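Long-range contacts in peroxidase (PDB 6QZO), which is a heme b protein of the DyP-type peroxidase family that probably reduces peroxide while oxidising other substrates: residues A[32-37]-A[366-372]; A[39-45]-A[306-310]; A[99-105]-A[143-149]; A[229-233]-A[329-335]. All coordinates share one frame; numbering follows the deposited sequence.

The four contacts run from the joint between the two halves of the chain to the edge of the heme pocket. Contacts 3 and 4 are antiparallel strand pairs in the N- and C-terminal sheets, centres about 13 Å apart, and Q146 OE1 joins Y331 OH between them at 2.6 Å. Contact 2 threads the loop 39-45 beside both: G39 O lies 2.7 Å from Q146 NE2, and R308 N lies 2.8 Å from V329 O. Contact 1 closes the joint near the chain ends, with Q37 OE1 2.9 Å from V103 N and V366 N 2.7 Å from T229 O. Contact 2 holds R307, which binds the heme, while the side chain of T330 in contact 4 is about 6 Å from the heme.

Contact 1: A[32-37]-A[366-372]; sequences CHGEHQ and VPGGWSA
H33 to Q37, in the loop leading to strand 47-55, fold against G369 and W370 in the loop that leaves strand 356-366, so that the first and last parts of the peroxidase fold meet. The rings of H33 and W370 form an offset edge-to-face pair, their planes at 88° and the H33 edge directed at the indole five-membered ring; CD2 of H33 comes within 3.5 Å of NE1 of W370. Although the CB of H33 is not aimed at 366-372, placing CG beside the backbone N (chi1 -61°) swings the ring across to W370, with C32 SG over the centre of one face and A372 N near the rim of the other. H33 NE2 and W370 NE1 both bond to the carboxylate of E76 on helix 61-78, which fixes how the two rings are turned. The backbones add bonds from G34 N to W370 O (3.2 Å) and from G369 N to E35 O (3.0 Å). Any CB on G369 would collide with the carbonyl oxygens of G34 and H36. Q37 reaches across with an extended chain, its NE2 giving a nearly straight bond (3.0 Å, 167°) to P367 O, which lies in the amide plane but receives the donor from above its own carbonyl plane. The other end of that amide, OE1, accepts from V103 N. Were Q37 replaced by an alanine, P367 O and V103 N would probably lose these mates and a gap would open beside V366 CG1. Two loops thus pack together where the two ferredoxin-like halves meet, as in DyP-type peroxidases.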
# COMPACT_ATOMS: atom_id res chain seq x y z
N CYS A 32 -5.40 20.08 -13.07
CA CYS A 32 -4.15 19.60 -13.71
C CYS A 32 -3.55 20.71 -14.60
O CYS A 32 -2.37 20.57 -14.95
CB CYS A 32 -4.44 18.34 -14.52
SG CYS A 32 -5.58 18.61 -15.90
N HIS A 33 -4.32 21.76 -14.90
CA HIS A 33 -3.90 22.93 -15.71
C HIS A 33 -3.41 24.07 -14.81
O HIS A 33 -4.06 24.34 -13.76
CB HIS A 33 -5.04 23.44 -16.60
CG HIS A 33 -5.50 22.43 -17.59
ND1 HIS A 33 -6.82 22.04 -17.66
CD2 HIS A 33 -4.83 21.71 -18.50
CE1 HIS A 33 -6.95 21.12 -18.60
NE2 HIS A 33 -5.74 20.90 -19.14
N GLY A 34 -2.34 24.74 -15.23
CA GLY A 34 -1.85 25.98 -14.61
C GLY A 34 -0.48 26.34 -15.15
O GLY A 34 0.02 25.62 -16.03
N GLU A 35 0.10 27.44 -14.65
CA GLU A 35 1.52 27.85 -14.83
C GLU A 35 2.42 26.63 -14.57
O GLU A 35 3.39 26.44 -15.33
CB GLU A 35 1.83 29.04 -13.91
CG GLU A 35 3.19 29.68 -14.16
CD GLU A 35 3.42 31.05 -13.53
OE1 GLU A 35 2.62 31.44 -12.67
OE2 GLU A 35 4.48 31.65 -13.79
N HIS A 36 2.12 25.83 -13.55
CA HIS A 36 2.95 24.66 -13.14
C HIS A 36 2.14 23.37 -13.21
O HIS A 36 0.90 23.45 -13.17
CB HIS A 36 3.51 24.87 -11.73
CG HIS A 36 3.97 26.26 -11.44
ND1 HIS A 36 5.16 26.76 -11.93
CD2 HIS A 36 3.43 27.24 -10.68
CE1 HIS A 36 5.33 27.99 -11.48
NE2 HIS A 36 4.27 28.31 -10.72
N GLN A 37 2.82 22.23 -13.28
CA GLN A 37 2.19 20.89 -13.09
C GLN A 37 1.69 20.81 -11.64
O GLN A 37 2.35 21.38 -10.76
CB GLN A 37 3.17 19.76 -13.38
CG GLN A 37 3.52 19.59 -14.85
CD GLN A 37 4.20 18.27 -15.14
OE1 GLN A 37 3.56 17.22 -15.16
NE2 GLN A 37 5.50 18.32 -15.37
N VAL A 366 11.37 18.45 -14.94
CA VAL A 366 9.89 18.51 -14.85
C VAL A 366 9.43 19.69 -15.70
O VAL A 366 9.68 20.85 -15.35
CB VAL A 366 9.46 18.63 -13.38
CG1 VAL A 366 7.96 18.78 -13.23
CG2 VAL A 366 9.96 17.42 -12.59
N PRO A 367 8.74 19.44 -16.84
CA PRO A 367 8.17 20.52 -17.62
C PRO A 367 7.27 21.41 -16.77
O PRO A 367 6.81 20.98 -15.70
CB PRO A 367 7.32 19.83 -18.70
CG PRO A 367 7.87 18.43 -18.78
CD PRO A 367 8.46 18.12 -17.42
N GLY A 368 7.03 22.62 -17.28
CA GLY A 368 6.05 23.55 -16.72
C GLY A 368 4.66 22.99 -16.94
O GLY A 368 4.57 21.90 -17.53
N GLY A 369 3.64 23.69 -16.46
CA GLY A 369 2.24 23.32 -16.65
C GLY A 369 1.78 23.59 -18.08
O GLY A 369 2.62 23.98 -18.94
N TRP A 370 0.48 23.39 -18.31
CA TRP A 370 -0.18 23.54 -19.63
C TRP A 370 -1.65 23.89 -19.40
O TRP A 370 -2.12 23.72 -18.25
CB TRP A 370 0.02 22.26 -20.47
CG TRP A 370 -0.89 21.12 -20.15
CD1 TRP A 370 -2.04 20.79 -20.82
CD2 TRP A 370 -0.69 20.10 -19.16
NE1 TRP A 370 -2.60 19.67 -20.27
CE2 TRP A 370 -1.79 19.21 -19.26
CE3 TRP A 370 0.27 19.87 -18.17
CZ2 TRP A 370 -1.94 18.11 -18.41
CZ3 TRP A 370 0.13 18.77 -17.35
CH2 TRP A 370 -0.97 17.92 -17.46
N SER A 371 -2.29 24.39 -20.46
CA SER A 371 -3.71 24.84 -20.49
C SER A 371 -4.49 23.95 -21.46
O SER A 371 -3.86 23.26 -22.28
CB SER A 371 -3.81 26.28 -20.91
OG SER A 371 -3.19 27.10 -19.95
N ALA A 372 -5.82 24.01 -21.36
CA ALA A 372 -6.75 23.27 -22.24
C ALA A 372 -6.24 23.38 -23.68
O ALA A 372 -6.09 24.52 -24.13
CB ALA A 372 -8.14 23.84 -22.08

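Contact 2: A[39-45]-A[306-310]; sequences GIVTPPP and LRRAY. With HEM (protoporphyrin IX containing Fe), chain I.
The hydroxyl of Y310 donates a short bond to P45 O, 2.6 Å from OH to O, with the oxygen lying at the edge of the phenol ring and the donor tilted out of the carbonyl plane. The ring also makes a cation-pi contact with R180. Alongside, R308 pushes its guanidinium into the curl of the loop 39-45, with CG roughly anti to the backbone N (chi1 -152°) and the chain extended to NE. NH2 of R308 bonds to T42 O at 3.1 Å, bent to 144°. One face of the guanidinium has G39 O over its centre, 3.2 Å above the plane, and the other has P44 CA 3.7 Å above it near the rim, so the flat group is clamped. This carbonyl of G39, which accepts its hydrogen bond from Q146 NE2, would be expected to ease the buried positive charge, although it lies over the plane and not along an N-H. The curl itself is closed by G39 N bonding to T42 OG1 at 2.9 Å. Beside the curl, L306 CD2 packs against the methyl groups CG2 of I40 and V41, each 4.1 Å away. R307, next in the strand, turns the other way; bent at chi3, it gives both NH1 and NH2 to heme O1A, the former at 2.7 Å, and lays its guanidinium face over pyrrole atom C3D. NH1 also forms a salt bridge with E201. The edge strand 306-314 thus holds the N-terminal loop on one side and a heme propionate on the other, consistent with R307 being the distal arginine of the DyP heme pocket.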
# COMPACT_ATOMS: atom_id res chain seq x y z
N GLY A 39 0.84 18.49 -8.17
CA GLY A 39 1.51 17.35 -7.51
C GLY A 39 2.87 17.73 -6.98
O GLY A 39 3.62 16.82 -6.60
N ILE A 40 3.17 19.03 -6.97
CA ILE A 40 4.47 19.60 -6.48
C ILE A 40 4.19 20.49 -5.27
O ILE A 40 4.63 20.11 -4.16
CB ILE A 40 5.22 20.31 -7.62
CG1 ILE A 40 5.47 19.34 -8.78
CG2 ILE A 40 6.51 20.91 -7.12
CD1 ILE A 40 5.80 20.02 -10.09
N VAL A 41 3.46 21.60 -5.46
CA VAL A 41 3.06 22.50 -4.34
C VAL A 41 1.67 22.10 -3.84
O VAL A 41 1.29 22.56 -2.75
CB VAL A 41 3.16 23.98 -4.73
CG1 VAL A 41 2.43 24.93 -3.80
CG2 VAL A 41 4.64 24.36 -4.81
N THR A 42 0.96 21.28 -4.60
CA THR A 42 -0.32 20.66 -4.14
C THR A 42 -0.06 20.02 -2.78
O THR A 42 0.87 19.22 -2.65
CB THR A 42 -0.81 19.60 -5.14
OG1 THR A 42 -0.74 20.20 -6.44
CG2 THR A 42 -2.22 19.11 -4.83
N PRO A 43 -0.89 20.32 -1.74
CA PRO A 43 -0.73 19.69 -0.43
C PRO A 43 -0.65 18.17 -0.63
O PRO A 43 -1.45 17.60 -1.38
CB PRO A 43 -1.99 20.12 0.35
CG PRO A 43 -2.47 21.39 -0.33
CD PRO A 43 -2.03 21.25 -1.78
N PRO A 44 0.36 17.48 -0.07
CA PRO A 44 0.53 16.05 -0.33
C PRO A 44 -0.65 15.22 0.18
O PRO A 44 -1.03 15.31 1.34
CB PRO A 44 1.85 15.71 0.37
CG PRO A 44 2.58 17.03 0.46
CD PRO A 44 1.49 18.05 0.68
N PRO A 45 -1.29 14.41 -0.69
CA PRO A 45 -2.34 13.50 -0.26
C PRO A 45 -1.74 12.18 0.27
O PRO A 45 -0.54 12.05 0.27
CB PRO A 45 -3.10 13.29 -1.58
CG PRO A 45 -1.99 13.25 -2.60
CD PRO A 45 -1.02 14.32 -2.14
N LEU A 306 12.14 21.76 -1.90
CA LEU A 306 10.82 21.28 -1.44
C LEU A 306 10.90 19.76 -1.25
O LEU A 306 10.85 19.03 -2.27
CB LEU A 306 9.74 21.66 -2.45
CG LEU A 306 8.31 21.32 -2.03
CD1 LEU A 306 7.94 21.97 -0.70
CD2 LEU A 306 7.32 21.68 -3.13
N ARG A 307 11.04 19.32 -0.01
CA ARG A 307 10.91 17.88 0.32
C ARG A 307 9.42 17.55 0.26
O ARG A 307 8.61 18.36 0.75
CB ARG A 307 11.51 17.58 1.70
CG ARG A 307 13.02 17.74 1.72
CD ARG A 307 13.57 17.56 3.12
NE ARG A 307 13.15 18.63 4.00
CZ ARG A 307 12.80 18.51 5.28
NH1 ARG A 307 12.79 17.34 5.88
NH2 ARG A 307 12.48 19.59 5.98
N ARG A 308 9.10 16.42 -0.37
CA ARG A 308 7.71 15.93 -0.51
C ARG A 308 7.75 14.41 -0.34
O ARG A 308 7.38 13.69 -1.30
CB ARG A 308 7.15 16.40 -1.86
CG ARG A 308 5.64 16.57 -1.85
CD ARG A 308 5.17 17.10 -3.17
NE ARG A 308 3.74 17.22 -3.30
CZ ARG A 308 2.90 16.23 -3.55
NH1 ARG A 308 3.32 14.98 -3.53
NH2 ARG A 308 1.64 16.50 -3.85
N ALA A 309 8.23 13.97 0.82
CA ALA A 309 8.58 12.56 1.10
C ALA A 309 7.34 11.74 1.53
O ALA A 309 6.34 12.32 2.03
CB ALA A 309 9.68 12.49 2.12
N TYR A 310 7.43 10.44 1.32
CA TYR A 310 6.40 9.43 1.66
C TYR A 310 7.10 8.26 2.36
O TYR A 310 8.29 8.04 2.11
CB TYR A 310 5.68 8.99 0.38
CG TYR A 310 4.60 9.94 -0.07
CD1 TYR A 310 4.88 11.10 -0.78
CD2 TYR A 310 3.28 9.69 0.24
CE1 TYR A 310 3.88 11.98 -1.16
CE2 TYR A 310 2.27 10.55 -0.14
CZ TYR A 310 2.56 11.69 -0.84
OH TYR A 310 1.54 12.51 -1.20
CHA HEM I . 15.12 17.51 8.17
CHB HEM I . 14.52 12.76 8.58
CHC HEM I . 17.20 12.09 4.62
CHD HEM I . 17.45 16.86 3.97
C1A HEM I . 14.76 16.28 8.63
C2A HEM I . 14.10 16.04 9.87
C3A HEM I . 13.95 14.69 9.98
C4A HEM I . 14.48 14.11 8.81
CMA HEM I . 13.31 13.94 11.13
CAA HEM I . 13.69 17.07 10.90
CBA HEM I . 12.29 17.64 10.69
CGA HEM I . 12.30 18.54 9.50
O1A HEM I . 11.99 18.03 8.38
O2A HEM I . 12.61 19.76 9.63
C1B HEM I . 15.22 12.18 7.53
C2B HEM I . 15.30 10.78 7.35
C3B HEM I . 16.06 10.57 6.23
C4B HEM I . 16.44 11.91 5.76
CMB HEM I . 14.64 9.72 8.24
CAB HEM I . 16.42 9.32 5.52
CBB HEM I . 15.84 8.15 5.76
C1C HEM I . 17.50 13.32 4.08
C2C HEM I . 18.25 13.50 2.92
C3C HEM I . 18.36 14.85 2.70
C4C HEM I . 17.63 15.51 3.77
CMC HEM I . 18.88 12.46 2.03
CAC HEM I . 19.12 15.26 1.49
CBC HEM I . 19.33 16.49 1.09
C1D HEM I . 16.82 17.42 5.10
C2D HEM I . 16.69 18.87 5.29
C3D HEM I . 16.06 19.06 6.47
C4D HEM I . 15.80 17.70 6.98
CMD HEM I . 17.18 20.01 4.41
CAD HEM I . 15.70 20.40 7.11
CBD HEM I . 16.84 20.90 8.01
CGD HEM I . 16.62 22.26 8.67
O1D HEM I . 16.81 23.32 8.02
O2D HEM I . 16.29 22.36 9.88
NA HEM I . 14.99 15.09 8.00
NB HEM I . 15.91 12.81 6.57
NC HEM I . 17.13 14.53 4.59
ND HEM I . 16.27 16.77 6.14
FE HEM I . 16.13 14.90 6.39

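Contact 3: A[99-105]-A[143-149]; sequences LTVTVGF and VVLQVCA
Six backbone bonds join T100, T102 and G104 to C148, Q146 and V144, two for each pair, all of 2.8 to 3.0 Å between N and O. These hydrogen-bonded pairs are interleaved with the non-hydrogen-bonded pairs V101-V147, V103-L145 and F105-V143, the regular ladder of two antiparallel strands. On the face of V101 and V103, CD2 of L145 lies between the two valines, 3.9 Å from V101 CG1 and from V103 CG2, its side chain alongside theirs and pointing the same way. At one end L99 CD1 lies against V147 CG1 (3.8 Å) and A149 CB; at the other, V143 CG2 meets the edge of the F105 ring, 4.2 Å from CD1. The opposite face is more polar. T100 OG1, set between the backbone N and the carbonyl carbon (chi1 61°), touches C148 CB at 3.3 Å. T102 and Q146 lie side by side without bonding each other: T102 OG1 bonds to A38 O, while both ends of the buried Q146 amide have partners in Y331 and G39. A CB on G104 would strike V144 CG1. Further out, helices 61-78 and 152-165 cover the V101 and L145 side through I75, W71 and L162. Strand 143-149 is flanked by strand 47-55 on its far side, and F105 bonds by its backbone to A365 of strand 356-366, tying this ferredoxin-like sheet to the second one.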
# COMPACT_ATOMS: atom_id res chain seq x y z
N LEU A 99 -6.59 13.20 -7.21
CA LEU A 99 -5.56 12.59 -8.09
C LEU A 99 -4.73 13.71 -8.73
O LEU A 99 -5.35 14.65 -9.26
CB LEU A 99 -6.22 11.75 -9.18
CG LEU A 99 -5.26 11.04 -10.14
CD1 LEU A 99 -4.35 10.09 -9.38
CD2 LEU A 99 -6.04 10.28 -11.21
N THR A 100 -3.40 13.57 -8.68
CA THR A 100 -2.42 14.31 -9.52
C THR A 100 -1.49 13.32 -10.21
O THR A 100 -1.24 12.23 -9.64
CB THR A 100 -1.58 15.30 -8.70
OG1 THR A 100 -0.81 14.59 -7.72
CG2 THR A 100 -2.41 16.37 -8.02
N VAL A 101 -1.04 13.67 -11.41
CA VAL A 101 0.05 13.00 -12.16
C VAL A 101 1.06 14.08 -12.48
O VAL A 101 0.63 15.11 -13.05
CB VAL A 101 -0.45 12.31 -13.44
CG1 VAL A 101 0.66 11.57 -14.18
CG2 VAL A 101 -1.60 11.36 -13.14
N THR A 102 2.31 13.91 -12.06
CA THR A 102 3.44 14.82 -12.36
C THR A 102 4.39 14.07 -13.28
O THR A 102 4.79 12.93 -12.90
CB THR A 102 4.12 15.28 -11.06
OG1 THR A 102 3.12 15.73 -10.13
CG2 THR A 102 5.15 16.37 -11.30
N VAL A 103 4.70 14.64 -14.45
CA VAL A 103 5.56 14.00 -15.48
C VAL A 103 6.96 14.61 -15.38
O VAL A 103 7.08 15.85 -15.41
CB VAL A 103 5.00 14.20 -16.90
CG1 VAL A 103 5.79 13.43 -17.95
CG2 VAL A 103 3.53 13.83 -16.96
N GLY A 104 7.97 13.75 -15.28
CA GLY A 104 9.39 14.13 -15.26
C GLY A 104 10.12 13.41 -16.37
O GLY A 104 9.75 12.24 -16.67
N PHE A 105 11.10 14.08 -16.97
CA PHE A 105 11.91 13.54 -18.08
C PHE A 105 13.33 13.29 -17.58
O PHE A 105 13.93 14.19 -16.99
CB PHE A 105 11.97 14.52 -19.26
CG PHE A 105 10.64 14.99 -19.80
CD1 PHE A 105 9.51 14.19 -19.71
CD2 PHE A 105 10.56 16.22 -20.45
CE1 PHE A 105 8.30 14.64 -20.24
CE2 PHE A 105 9.36 16.65 -20.98
CZ PHE A 105 8.23 15.87 -20.87
N VAL A 143 11.66 8.31 -18.17
CA VAL A 143 10.50 9.18 -17.80
C VAL A 143 9.90 8.64 -16.51
O VAL A 143 10.05 7.45 -16.23
CB VAL A 143 9.48 9.26 -18.95
CG1 VAL A 143 8.90 7.90 -19.27
CG2 VAL A 143 8.38 10.26 -18.67
N VAL A 144 9.25 9.51 -15.74
CA VAL A 144 8.61 9.14 -14.46
C VAL A 144 7.22 9.77 -14.41
O VAL A 144 7.08 10.93 -14.82
CB VAL A 144 9.43 9.60 -13.26
CG1 VAL A 144 9.58 11.12 -13.23
CG2 VAL A 144 8.84 9.07 -11.95
N LEU A 145 6.25 9.02 -13.89
CA LEU A 145 4.93 9.54 -13.48
C LEU A 145 4.86 9.48 -11.96
O LEU A 145 4.84 8.37 -11.40
CB LEU A 145 3.84 8.68 -14.12
CG LEU A 145 3.90 8.60 -15.65
CD1 LEU A 145 2.96 7.53 -16.17
CD2 LEU A 145 3.58 9.95 -16.26
N GLN A 146 4.87 10.64 -11.29
CA GLN A 146 4.51 10.69 -9.86
C GLN A 146 2.99 10.74 -9.80
O GLN A 146 2.42 11.80 -10.17
CB GLN A 146 5.12 11.89 -9.14
CG GLN A 146 4.71 11.94 -7.67
CD GLN A 146 5.09 13.25 -7.03
OE1 GLN A 146 6.20 13.42 -6.55
NE2 GLN A 146 4.15 14.17 -7.01
N VAL A 147 2.37 9.64 -9.38
CA VAL A 147 0.89 9.50 -9.27
C VAL A 147 0.53 9.54 -7.79
O VAL A 147 1.00 8.64 -7.01
CB VAL A 147 0.38 8.22 -9.94
CG1 VAL A 147 -1.14 8.22 -10.10
CG2 VAL A 147 1.05 8.00 -11.28
N CYS A 148 -0.25 10.56 -7.41
CA CYS A 148 -0.64 10.85 -6.01
C CYS A 148 -2.16 10.91 -5.90
O CYS A 148 -2.77 11.53 -6.78
CB CYS A 148 -0.09 12.19 -5.56
SG CYS A 148 1.70 12.14 -5.34
N ALA A 149 -2.72 10.33 -4.83
CA ALA A 149 -4.17 10.36 -4.54
C ALA A 149 -4.45 10.01 -3.08
O ALA A 149 -3.59 9.42 -2.41
CB ALA A 149 -4.91 9.43 -5.47

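Contact 4: A[229-233]-A[329-335]; sequences TSMVV and VTYQRDV
The carbonyl oxygen of Q332 is gripped twice by one residue, S230: its N comes from one face of the carbonyl plane, at 2.9 Å, and its OG from the other. The second bond, 2.5 Å from OG to O, is likely but too short to lean on. S230 OG is also an acceptor, taking a bond of 2.9 Å and 161° from Q332 NE2, nearly in the plane of the amide. The glutamine side chain can curl back along the strand to S230 OG and T330 OG1 because its CG sits between the backbone N and the carbonyl carbon (chi1 56°) and the chain then folds at chi2 (-81°). Its OE1 is held by T330 OG1, 2.8 Å away and on a lone pair in the carbonyl plane. With a leucine in its place, T330 OG1 would probably lose its acceptor and S230 OG the N-H it accepts, leaving S230 OG with its link to the backbone carbonyl. V335 closes over this cluster, CG2 3.2 Å from S230 OG and CG1 3.9 Å from V232 CG2, after D334 N-caps the helix that follows. On the opposite face of the antiparallel pair M231 and Y331 lie side by side: M231 CB is 3.7 Å from Y331 CE1, and SD approaches the ring obliquely in a Met-aromatic contact, 3.9 Å from the phenol OH, whose hydrogen bond runs to Q146 OE1 of the other sheet. Two sound bonds, T330 OG1 to Q332 OE1 and Q332 NE2 to S230 OG, probably fix which way round the buried amide lies.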
# COMPACT_ATOMS: atom_id res chain seq x y z
N THR A 229 10.70 22.54 -13.17
CA THR A 229 11.55 22.30 -11.98
C THR A 229 12.37 21.03 -12.24
O THR A 229 12.29 20.49 -13.36
CB THR A 229 10.67 22.22 -10.71
OG1 THR A 229 11.50 22.21 -9.54
CG2 THR A 229 9.77 21.01 -10.70
N SER A 230 13.15 20.64 -11.25
CA SER A 230 13.91 19.37 -11.23
C SER A 230 13.35 18.52 -10.10
O SER A 230 12.84 19.10 -9.13
CB SER A 230 15.38 19.61 -11.07
OG SER A 230 15.67 20.06 -9.77
N MET A 231 13.42 17.21 -10.26
CA MET A 231 12.90 16.21 -9.30
C MET A 231 14.02 15.23 -8.99
O MET A 231 14.64 14.72 -9.93
CB MET A 231 11.71 15.46 -9.91
CG MET A 231 11.27 14.26 -9.10
SD MET A 231 9.86 13.50 -9.94
CE MET A 231 9.79 11.94 -9.08
N VAL A 232 14.28 15.02 -7.70
CA VAL A 232 15.18 13.95 -7.17
C VAL A 232 14.31 12.92 -6.45
O VAL A 232 13.46 13.34 -5.66
CB VAL A 232 16.25 14.52 -6.23
CG1 VAL A 232 16.97 13.43 -5.46
CG2 VAL A 232 17.23 15.40 -6.97
N VAL A 233 14.53 11.64 -6.74
CA VAL A 233 13.96 10.50 -5.98
C VAL A 233 15.12 9.68 -5.43
O VAL A 233 15.82 9.04 -6.24
CB VAL A 233 13.04 9.63 -6.85
CG1 VAL A 233 12.45 8.46 -6.10
CG2 VAL A 233 11.94 10.47 -7.46
N VAL A 329 11.51 12.32 -2.07
CA VAL A 329 11.25 13.07 -3.34
C VAL A 329 11.50 14.55 -3.03
O VAL A 329 10.88 15.05 -2.07
CB VAL A 329 9.80 12.84 -3.82
CG1 VAL A 329 9.53 13.54 -5.15
CG2 VAL A 329 9.47 11.36 -3.93
N THR A 330 12.38 15.21 -3.78
CA THR A 330 12.65 16.68 -3.63
C THR A 330 12.46 17.37 -4.99
O THR A 330 12.73 16.75 -6.02
CB THR A 330 14.03 16.97 -3.05
OG1 THR A 330 15.00 16.70 -4.07
CG2 THR A 330 14.35 16.15 -1.82
N TYR A 331 12.01 18.62 -4.94
CA TYR A 331 11.85 19.53 -6.10
C TYR A 331 12.64 20.81 -5.85
O TYR A 331 12.58 21.36 -4.74
CB TYR A 331 10.38 19.85 -6.34
CG TYR A 331 9.55 18.67 -6.74
CD1 TYR A 331 9.55 18.20 -8.05
CD2 TYR A 331 8.74 18.02 -5.82
CE1 TYR A 331 8.79 17.12 -8.43
CE2 TYR A 331 7.98 16.93 -6.18
CZ TYR A 331 8.00 16.47 -7.49
OH TYR A 331 7.21 15.42 -7.86
N GLN A 332 13.37 21.27 -6.87
CA GLN A 332 14.25 22.47 -6.81
C GLN A 332 14.52 22.98 -8.23
O GLN A 332 14.41 22.16 -9.18
CB GLN A 332 15.53 22.12 -6.05
CG GLN A 332 16.30 20.94 -6.62
CD GLN A 332 15.73 19.60 -6.21
OE1 GLN A 332 15.55 19.31 -5.03
NE2 GLN A 332 15.47 18.75 -7.19
N ARG A 333 14.85 24.26 -8.40
CA ARG A 333 15.16 24.85 -9.73
C ARG A 333 16.34 24.08 -10.36
O ARG A 333 16.23 23.72 -11.53
CB ARG A 333 15.47 26.35 -9.63
CG ARG A 333 15.63 27.05 -10.98
CD ARG A 333 16.11 28.50 -10.89
NE ARG A 333 16.64 28.99 -9.62
CZ ARG A 333 17.92 28.93 -9.22
NH1 ARG A 333 18.86 28.41 -10.00
NH2 ARG A 333 18.25 29.42 -8.04
N ASP A 334 17.40 23.82 -9.58
CA ASP A 334 18.70 23.31 -10.09
C ASP A 334 19.28 22.31 -9.09
O ASP A 334 19.67 22.72 -7.98
CB ASP A 334 19.65 24.49 -10.38
CG ASP A 334 21.03 24.12 -10.90
OD1 ASP A 334 21.44 22.94 -10.75
OD2 ASP A 334 21.71 25.02 -11.44
N VAL A 335 19.36 21.03 -9.48
CA VAL A 335 19.81 19.90 -8.60
C VAL A 335 21.23 20.18 -8.11
O VAL A 335 21.47 20.09 -6.90
CB VAL A 335 19.74 18.55 -9.34
CG1 VAL A 335 20.22 17.40 -8.46
CG2 VAL A 335 18.35 18.26 -9.88